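Local coordinates for aminopeptidase C (Lactobacillus rhamnosus, PDB 4K7C), which probably acts as a cysteine aminopeptidase of the papain-like peptidase clan, removing amino acids from the N-termini of peptides, at residues Phe52-Asp57 and Gln308-Glu313; Ser95-Phe100 and Tyr164-Ser169; Asn177-Lys182 and Ala209-Ile214. One frame throughout, in Å; residues are numbered along the deposited sequence.

Contact 1: residues Phe52-Asp57 and Gln308-Glu313; sequences FSIELD and QLKAGE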
loop_
_atom_site.group_PDB
_atom_site.type_symbol
_atom_site.label_atom_id
_atom_site.label_comp_id
_atom_site.label_asym_id
_atom_site.label_seq_id
_atom_site.Cartn_x
_atom_site.Cartn_y
_atom_site.Cartn_z
ATOM N N PHE A 52 -15.918 29.375 14.925
ATOM C CA PHE A 52 -15.852 29.874 16.283
ATOM C C PHE A 52 -15.729 31.379 16.378
ATOM O O PHE A 52 -14.804 31.977 15.816
ATOM C CB PHE A 52 -14.669 29.253 17.023
ATOM C CG PHE A 52 -14.604 27.750 16.891
ATOM C CD1 PHE A 52 -15.267 26.950 17.800
ATOM C CD2 PHE A 52 -13.865 27.158 15.889
ATOM C CE1 PHE A 52 -15.272 25.563 17.678
ATOM C CE2 PHE A 52 -13.734 25.755 15.806
ATOM C CZ PHE A 52 -14.456 24.949 16.708
ATOM N N SER A 53 -16.695 31.989 17.039
ATOM C CA SER A 53 -16.716 33.461 17.183
ATOM C C SER A 53 -15.461 33.991 17.881
ATOM O O SER A 53 -15.012 35.079 17.549
ATOM C CB SER A 53 -18.040 33.953 17.870
ATOM O OG SER A 53 -18.099 33.591 19.222
ATOM N N ILE A 54 -14.878 33.205 18.789
ATOM C CA ILE A 54 -13.573 33.540 19.422
ATOM C C ILE A 54 -12.612 32.463 18.993
ATOM O O ILE A 54 -12.849 31.286 19.266
ATOM C CB ILE A 54 -13.685 33.485 20.954
ATOM C CG1 ILE A 54 -14.735 34.509 21.295
ATOM C CG2 ILE A 54 -12.278 33.728 21.573
ATOM C CD1 ILE A 54 -15.036 34.593 22.734
ATOM N N GLU A 55 -11.590 32.848 18.261
ATOM C CA GLU A 55 -10.638 31.896 17.761
ATOM C C GLU A 55 -9.237 32.428 17.818
ATOM O O GLU A 55 -8.933 33.441 17.154
ATOM C CB GLU A 55 -10.990 31.545 16.345
ATOM C CG GLU A 55 -10.190 30.350 15.846
ATOM C CD GLU A 55 -10.647 29.921 14.442
ATOM O OE1 GLU A 55 -11.216 30.762 13.716
ATOM O OE2 GLU A 55 -10.461 28.766 14.048
ATOM N N LEU A 56 -8.357 31.750 18.538
ATOM C CA LEU A 56 -6.945 32.145 18.582
ATOM C C LEU A 56 -6.225 31.613 17.346
ATOM O O LEU A 56 -6.563 30.542 16.797
ATOM C CB LEU A 56 -6.244 31.595 19.842
ATOM C CG LEU A 56 -7.022 31.840 21.157
ATOM C CD1 LEU A 56 -6.310 31.283 22.376
ATOM C CD2 LEU A 56 -7.400 33.253 21.362
ATOM N N ASP A 57 -5.183 32.322 16.972
ATOM C CA ASP A 57 -4.395 31.890 15.830
ATOM C C ASP A 57 -3.241 31.019 16.380
ATOM O O ASP A 57 -2.282 31.541 16.977
ATOM C CB ASP A 57 -3.938 33.149 15.119
ATOM C CG ASP A 57 -3.055 32.856 13.932
ATOM O OD1 ASP A 57 -2.931 31.637 13.568
ATOM O OD2 ASP A 57 -2.488 33.850 13.384
ATOM N N GLN A 308 -10.475 33.714 29.792
ATOM C CA GLN A 308 -9.101 33.507 29.369
ATOM C C GLN A 308 -8.988 33.503 27.815
ATOM O O GLN A 308 -8.115 34.161 27.212
ATOM C CB GLN A 308 -8.520 32.243 30.050
ATOM C CG GLN A 308 -7.060 32.019 29.793
ATOM C CD GLN A 308 -6.365 31.215 30.862
ATOM O OE1 GLN A 308 -6.511 31.491 32.059
ATOM N NE2 GLN A 308 -5.581 30.214 30.444
ATOM N N LEU A 309 -9.871 32.756 27.156
ATOM C CA LEU A 309 -9.931 32.814 25.684
ATOM C C LEU A 309 -10.153 34.220 25.117
ATOM O O LEU A 309 -9.505 34.621 24.153
ATOM C CB LEU A 309 -11.003 31.793 25.138
ATOM C CG LEU A 309 -10.601 30.328 25.420
ATOM C CD1 LEU A 309 -11.781 29.422 25.066
ATOM C CD2 LEU A 309 -9.364 29.912 24.593
ATOM N N LYS A 310 -11.038 34.995 25.748
ATOM C CA LYS A 310 -11.391 36.308 25.237
ATOM C C LYS A 310 -10.191 37.277 25.407
ATOM O O LYS A 310 -10.019 38.218 24.637
ATOM C CB LYS A 310 -12.622 36.835 25.950
ATOM C CG LYS A 310 -13.943 36.310 25.465
ATOM C CD LYS A 310 -15.039 36.985 26.287
ATOM C CE LYS A 310 -16.378 36.799 25.654
ATOM N NZ LYS A 310 -17.421 37.283 26.599
ATOM N N ALA A 311 -9.313 36.967 26.370
ATOM C CA ALA A 311 -8.050 37.656 26.540
ATOM C C ALA A 311 -6.944 37.241 25.610
ATOM O O ALA A 311 -5.874 37.785 25.691
ATOM C CB ALA A 311 -7.598 37.515 27.979
ATOM N N GLY A 312 -7.155 36.223 24.765
ATOM C CA GLY A 312 -6.191 35.817 23.771
ATOM C C GLY A 312 -5.267 34.713 24.263
ATOM O O GLY A 312 -4.247 34.422 23.654
ATOM N N GLU A 313 -5.656 33.999 25.319
ATOM C CA GLU A 313 -4.790 32.957 25.851
ATOM C C GLU A 313 -5.529 31.602 25.818
ATOM O O GLU A 313 -6.682 31.496 26.267
ATOM C CB GLU A 313 -4.472 33.257 27.290
ATOM C CG GLU A 313 -3.627 34.549 27.467
ATOM C CD GLU A 313 -3.672 35.176 28.887
ATOM O OE1 GLU A 313 -4.300 34.652 29.860
ATOM O OE2 GLU A 313 -3.085 36.269 29.023
#
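Two backbone carbonyl groups are the flat surfaces that L56 and I54 meet at the end of helix 298-310. Methyl CD1 of L56 lies over the face of the E313 carbonyl, 3.5 Å from its carbon C. The L309 carbonyl is shared: I54 CG2 approaches it from over one face, 3.9 Å from L309 O, while L56 CD2 reaches the same oxygen from the side, not over the face. That oxygen is not left to carbons alone, since G312 N donates to L309 O at 2.9 Å.

The bond belongs to a Schellman motif, in which the chain turns out of the helix at G312 with phi at 93° and E313 N reaches back to Q308 O at 3.1 Å. A side chain on G312 would run into the carbonyl oxygen of the residue before it. Independently, L56 CD2 rests 3.7 Å from G312 CA.

Short strand 54-55 pairs antiparallel with strand 364-374, I54 bonding V371 and L56 bonding T369. CB of I54 and of L56 points toward 308-313; E55, whose CB points away, alternates with them. With its chi2 at 178°, I54 extends to bring CD1 against the aliphatic part of K310, where the 3.4 Å gap between I54 CD1 and K310 CG is tighter than ordinary van der Waals contact. L56 CD1 also meets L309 CD2 at 4.0 Å. No hydrogen bond crosses between 52-57 and 308-313. Beyond them, V371 lies against both I54 and L309, K382 pairs with E55, and Y417 bonds E313 OE1; R231 of the second subunit bonds F52 O.

Contact 2: residues Ser95-Phe100 and Tyr164-Ser169; sequences SQNYTF and YSSSKS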
loop_
_atom_site.group_PDB
_atom_site.type_symbol
_atom_site.label_atom_id
_atom_site.label_comp_id
_atom_site.label_asym_id
_atom_site.label_seq_id
_atom_site.Cartn_x
_atom_site.Cartn_y
_atom_site.Cartn_z
ATOM N N SER A 95 10.732 20.949 22.867
ATOM C CA SER A 95 11.042 19.540 22.977
ATOM C C SER A 95 10.157 18.827 24.006
ATOM O O SER A 95 10.333 18.968 25.199
ATOM C CB SER A 95 12.490 19.342 23.366
ATOM O OG SER A 95 12.856 18.040 23.520
ATOM N N GLN A 96 9.269 17.975 23.503
ATOM C CA GLN A 96 8.542 17.072 24.430
ATOM C C GLN A 96 9.368 15.923 24.977
ATOM O O GLN A 96 8.993 15.371 25.967
ATOM C CB GLN A 96 7.274 16.550 23.733
ATOM C CG GLN A 96 6.496 17.640 23.047
ATOM C CD GLN A 96 6.824 17.835 21.618
ATOM O OE1 GLN A 96 7.828 17.327 21.090
ATOM N NE2 GLN A 96 6.013 18.710 20.953
ATOM N N ASN A 97 10.481 15.560 24.329
ATOM C CA ASN A 97 11.362 14.552 24.803
ATOM C C ASN A 97 12.100 15.089 26.081
ATOM O O ASN A 97 12.292 14.323 26.999
ATOM C CB ASN A 97 12.326 14.134 23.772
ATOM C CG ASN A 97 13.072 12.879 24.150
ATOM O OD1 ASN A 97 12.626 12.093 25.020
ATOM N ND2 ASN A 97 14.147 12.623 23.474
ATOM N N TYR A 98 12.448 16.366 26.086
ATOM C CA TYR A 98 13.127 17.018 27.220
ATOM C C TYR A 98 12.325 16.822 28.500
ATOM O O TYR A 98 12.871 16.325 29.483
ATOM C CB TYR A 98 13.462 18.504 26.916
ATOM C CG TYR A 98 14.357 19.147 27.961
ATOM C CD1 TYR A 98 15.743 18.950 27.995
ATOM C CD2 TYR A 98 13.790 19.911 28.952
ATOM C CE1 TYR A 98 16.534 19.556 28.979
ATOM C CE2 TYR A 98 14.577 20.463 29.976
ATOM C CZ TYR A 98 15.929 20.322 29.931
ATOM O OH TYR A 98 16.730 20.944 30.941
ATOM N N THR A 99 11.020 17.145 28.456
ATOM C CA THR A 99 10.168 16.986 29.625
ATOM C C THR A 99 9.967 15.539 29.927
ATOM O O THR A 99 9.887 15.150 31.091
ATOM C CB THR A 99 8.792 17.682 29.454
ATOM O OG1 THR A 99 8.303 17.444 28.103
ATOM C CG2 THR A 99 8.908 19.148 29.660
ATOM N N PHE A 100 10.034 14.672 28.893
ATOM C CA PHE A 100 9.777 13.241 29.082
ATOM C C PHE A 100 10.942 12.626 29.853
ATOM O O PHE A 100 10.793 11.774 30.790
ATOM C CB PHE A 100 9.647 12.552 27.730
ATOM C CG PHE A 100 9.006 11.163 27.758
ATOM C CD1 PHE A 100 7.859 10.879 28.483
ATOM C CD2 PHE A 100 9.511 10.150 26.933
ATOM C CE1 PHE A 100 7.259 9.661 28.414
ATOM C CE2 PHE A 100 8.909 8.893 26.844
ATOM C CZ PHE A 100 7.767 8.652 27.582
ATOM N N TYR A 164 13.448 6.837 19.108
ATOM C CA TYR A 164 12.559 5.660 18.992
ATOM C C TYR A 164 11.643 5.588 20.166
ATOM O O TYR A 164 10.470 5.485 19.977
ATOM C CB TYR A 164 13.346 4.351 18.756
ATOM C CG TYR A 164 12.474 3.155 18.561
ATOM C CD1 TYR A 164 12.271 2.594 17.311
ATOM C CD2 TYR A 164 11.858 2.558 19.655
ATOM C CE1 TYR A 164 11.375 1.515 17.166
ATOM C CE2 TYR A 164 11.063 1.454 19.508
ATOM C CZ TYR A 164 10.864 0.931 18.261
ATOM O OH TYR A 164 10.067 -0.177 18.119
ATOM N N SER A 165 12.174 5.621 21.392
ATOM C CA SER A 165 11.407 5.323 22.577
ATOM C C SER A 165 10.500 6.499 22.945
ATOM O O SER A 165 9.488 6.307 23.534
ATOM C CB SER A 165 12.305 4.989 23.737
ATOM O OG SER A 165 12.987 3.815 23.542
ATOM N N SER A 166 10.921 7.713 22.633
ATOM C CA SER A 166 10.101 8.858 23.048
ATOM C C SER A 166 8.800 8.871 22.281
ATOM O O SER A 166 7.787 9.299 22.815
ATOM C CB SER A 166 10.806 10.223 22.865
ATOM O OG SER A 166 11.201 10.537 21.540
ATOM N N SER A 167 8.836 8.409 21.036
ATOM C CA SER A 167 7.689 8.366 20.164
ATOM C C SER A 167 7.005 6.939 20.130
ATOM O O SER A 167 5.952 6.739 19.483
ATOM C CB SER A 167 8.090 8.914 18.777
ATOM O OG SER A 167 7.951 10.355 18.697
ATOM N N LYS A 168 7.539 5.975 20.893
ATOM C CA LYS A 168 6.999 4.629 21.040
ATOM C C LYS A 168 7.525 4.073 22.352
ATOM O O LYS A 168 8.554 3.386 22.367
ATOM C CB LYS A 168 7.411 3.769 19.864
ATOM C CG LYS A 168 6.806 2.400 19.703
ATOM C CD LYS A 168 7.003 1.973 18.232
ATOM C CE LYS A 168 6.764 0.486 18.037
ATOM N NZ LYS A 168 5.860 -0.112 19.059
ATOM N N SER A 169 6.876 4.506 23.445
ATOM C CA SER A 169 7.427 4.344 24.789
ATOM C C SER A 169 7.148 3.021 25.464
ATOM O O SER A 169 7.591 2.791 26.614
ATOM C CB SER A 169 6.898 5.431 25.679
ATOM O OG SER A 169 5.459 5.468 25.643
#
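N97 and S166 meet where the first turn of helix 96-117 comes up against loop 164-169, with N97 OD1 3.4 Å from S166 CB. This is a van der Waals contact, and the buried oxygen has no hydrogen-bond partner in the model. One turn on, the F100 ring presents its edge to S169, CZ lying 3.8 Å from S169 CB; S166 CA stands obliquely 4.0 Å from F100 CE2. The chi1 of F100, -164°, swings the ring away from the backbone N and out to the loop.

The polar ends are fixed from outside: N97 ND2 donates to the carbonyls of L219 and P161, S166 OG bonds to E162 and T163, and S169 OG to D138. The helix start is capped by S95, whose OG accepts from Y98 N at 3.1 Å and 151°. Behind it, Q96 and T99 pack on helix 70-87, probably the counterpart of the papain-family helix that carries the nucleophilic cysteine at its N-terminal end. The loop is tied toward the same region, S167 and S169 sharing backbone hydrogen bonds with Q66.

An alanine in place of N97 is likely to leave the L219 and P161 carbonyls without this donor and to open a gap beside S166.

Contact 3: residues Asn177-Lys182 and Ala209-Ile214; sequences NLKLRK and AEDYRI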
loop_
_atom_site.group_PDB
_atom_site.type_symbol
_atom_site.label_atom_id
_atom_site.label_comp_id
_atom_site.label_asym_id
_atom_site.label_seq_id
_atom_site.Cartn_x
_atom_site.Cartn_y
_atom_site.Cartn_z
ATOM N N ASN A 177 9.646 -0.147 34.495
ATOM C CA ASN A 177 8.749 -0.671 35.535
ATOM C C ASN A 177 9.347 -1.909 36.161
ATOM O O ASN A 177 9.279 -2.096 37.379
ATOM C CB ASN A 177 7.346 -0.894 34.942
ATOM C CG ASN A 177 6.588 0.358 34.796
ATOM O OD1 ASN A 177 6.962 1.441 35.309
ATOM N ND2 ASN A 177 5.501 0.279 34.078
ATOM N N LEU A 178 9.990 -2.735 35.339
ATOM C CA LEU A 178 10.600 -3.968 35.843
ATOM C C LEU A 178 11.718 -3.604 36.804
ATOM O O LEU A 178 11.808 -4.075 37.962
ATOM C CB LEU A 178 11.115 -4.767 34.705
ATOM C CG LEU A 178 12.159 -5.849 34.986
ATOM C CD1 LEU A 178 11.697 -6.846 36.037
ATOM C CD2 LEU A 178 12.622 -6.571 33.731
ATOM N N LYS A 179 12.526 -2.648 36.347
ATOM C CA LYS A 179 13.672 -2.144 37.157
ATOM C C LYS A 179 13.167 -1.582 38.526
ATOM O O LYS A 179 13.717 -1.917 39.612
ATOM C CB LYS A 179 14.448 -1.066 36.371
ATOM C CG LYS A 179 15.597 -0.417 37.136
ATOM C CD LYS A 179 16.651 -1.382 37.607
ATOM C CE LYS A 179 17.987 -0.717 37.929
ATOM N NZ LYS A 179 17.838 0.386 38.828
ATOM N N LEU A 180 12.146 -0.745 38.495
ATOM C CA LEU A 180 11.641 -0.115 39.690
ATOM C C LEU A 180 11.063 -1.119 40.636
ATOM O O LEU A 180 11.357 -1.080 41.858
ATOM C CB LEU A 180 10.628 0.951 39.400
ATOM C CG LEU A 180 11.079 2.141 38.592
ATOM C CD1 LEU A 180 9.896 3.011 38.226
ATOM C CD2 LEU A 180 12.196 2.927 39.338
ATOM N N ARG A 181 10.356 -2.102 40.086
ATOM C CA ARG A 181 9.830 -3.196 40.954
ATOM C C ARG A 181 10.909 -4.050 41.626
ATOM O O ARG A 181 10.828 -4.401 42.822
ATOM C CB ARG A 181 8.831 -4.058 40.134
ATOM C CG ARG A 181 7.518 -3.415 39.856
ATOM C CD ARG A 181 6.671 -4.335 38.981
ATOM N NE ARG A 181 5.406 -3.695 38.650
ATOM C CZ ARG A 181 4.885 -3.517 37.444
ATOM N NH1 ARG A 181 5.512 -3.895 36.320
ATOM N NH2 ARG A 181 3.664 -3.014 37.395
ATOM N N LYS A 182 11.955 -4.379 40.913
ATOM C CA LYS A 182 13.066 -5.120 41.399
ATOM C C LYS A 182 13.725 -4.326 42.513
ATOM O O LYS A 182 14.104 -4.878 43.538
ATOM C CB LYS A 182 14.091 -5.346 40.314
ATOM C CG LYS A 182 15.349 -5.996 40.827
ATOM C CD LYS A 182 16.346 -6.255 39.731
ATOM C CE LYS A 182 17.487 -7.128 40.279
ATOM N NZ LYS A 182 18.401 -6.226 40.926
ATOM N N ALA A 209 21.455 5.851 39.357
ATOM C CA ALA A 209 22.517 5.911 38.341
ATOM C C ALA A 209 22.150 4.992 37.176
ATOM O O ALA A 209 22.314 5.332 36.062
ATOM C CB ALA A 209 23.894 5.518 38.845
ATOM N N GLU A 210 21.680 3.813 37.498
ATOM C CA GLU A 210 21.201 2.856 36.491
ATOM C C GLU A 210 19.996 3.391 35.756
ATOM O O GLU A 210 19.972 3.265 34.543
ATOM C CB GLU A 210 20.855 1.545 37.196
ATOM C CG GLU A 210 22.065 0.861 37.809
ATOM C CD GLU A 210 21.763 -0.145 38.913
ATOM O OE1 GLU A 210 20.629 -0.085 39.470
ATOM O OE2 GLU A 210 22.626 -1.004 39.141
ATOM N N ASP A 211 18.988 3.908 36.446
ATOM C CA ASP A 211 17.853 4.508 35.785
ATOM C C ASP A 211 18.246 5.654 34.832
ATOM O O ASP A 211 17.673 5.783 33.734
ATOM C CB ASP A 211 16.814 5.002 36.805
ATOM C CG ASP A 211 16.368 3.907 37.775
ATOM O OD1 ASP A 211 16.617 2.723 37.421
ATOM O OD2 ASP A 211 15.807 4.271 38.899
ATOM N N TYR A 212 19.185 6.496 35.279
ATOM C CA TYR A 212 19.703 7.560 34.465
ATOM C C TYR A 212 20.230 7.018 33.126
ATOM O O TYR A 212 19.924 7.566 32.036
ATOM C CB TYR A 212 20.758 8.427 35.248
ATOM C CG TYR A 212 21.199 9.641 34.459
ATOM C CD1 TYR A 212 20.512 10.810 34.527
ATOM C CD2 TYR A 212 22.223 9.566 33.523
ATOM C CE1 TYR A 212 20.826 11.898 33.757
ATOM C CE2 TYR A 212 22.571 10.688 32.755
ATOM C CZ TYR A 212 21.857 11.836 32.897
ATOM O OH TYR A 212 22.178 12.917 32.122
ATOM N N ARG A 213 21.011 5.968 33.184
ATOM C CA ARG A 213 21.579 5.334 32.019
ATOM C C ARG A 213 20.527 4.715 31.056
ATOM O O ARG A 213 20.646 4.851 29.850
ATOM C CB ARG A 213 22.614 4.347 32.449
ATOM C CG ARG A 213 23.143 3.535 31.289
ATOM C CD ARG A 213 24.398 2.810 31.650
ATOM N NE ARG A 213 24.265 1.746 32.603
ATOM C CZ ARG A 213 24.693 1.869 33.883
ATOM N NH1 ARG A 213 24.656 0.832 34.707
ATOM N NH2 ARG A 213 25.122 3.072 34.355
ATOM N N ILE A 214 19.499 4.085 31.612
ATOM C CA ILE A 214 18.357 3.577 30.795
ATOM C C ILE A 214 17.667 4.693 30.033
ATOM O O ILE A 214 17.399 4.596 28.852
ATOM C CB ILE A 214 17.326 2.833 31.720
ATOM C CG1 ILE A 214 17.972 1.568 32.267
ATOM C CG2 ILE A 214 16.009 2.618 30.975
ATOM C CD1 ILE A 214 17.212 0.921 33.420
#
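Helices 170-192 and 197-219 form an antiparallel helical hairpin, and K179 is the side chain that bridges it. The segments 177-182 and 209-214 run at 177° with their axes 11.3 Å apart, a wide separation spanned by a long lysine rather than by close backbone approach. K179 bends at chi2 and chi4, crossing E210 at about a right angle, and places NZ 2.9 Å from E210 OE1 and 3.0 Å from D211 OD1. The two carboxylates are used differently: E210 is met on its anti side and D211 on its syn side, in both cases with NZ well out of the carboxylate plane. D211 OD1 also lies 3.3 Å from K179 CG, where the bent lysine curls past it.

Carbon contacts flank the bridge: I214 CD1 meets K179 CG at 4.3 Å, and the L180 CD2 methyl lies 3.9 Å from D211 OD2. That second aspartate oxygen bonds Y112 OH of helix 96-117, which lines the hairpin. K179 NZ has a further salt bridge to D183 in its own helix. With three carboxylates around one largely buried ammonium group, the lysine is likely to stay protonated and the acids ionised.

Overall arrangement
Contact 1 closes a long loop of chain within which contacts 2 and 3 follow one another. It lies at the surface of the strand-containing part of the molecule, its centre about 30 Å from that of contact 2 and about 44 Å from that of contact 3, across the centre of the chain. Contacts 2 and 3 are closer, with centres about 17 Å apart and nearest atoms about 7 Å apart. Helix 96-117 joins them: it starts at contact 2 and offers Y112 to contact 3, while helix 197-219 runs from contact 3 to L219 beside contact 2. Contact 2 packs against helix 70-87, probably the catalytic helix. Glycerol, probably from the crystallisation liquor, is hydrogen-bonded to Q308 at contact 1 and lies about 5 Å from the S166 side chain at contact 2.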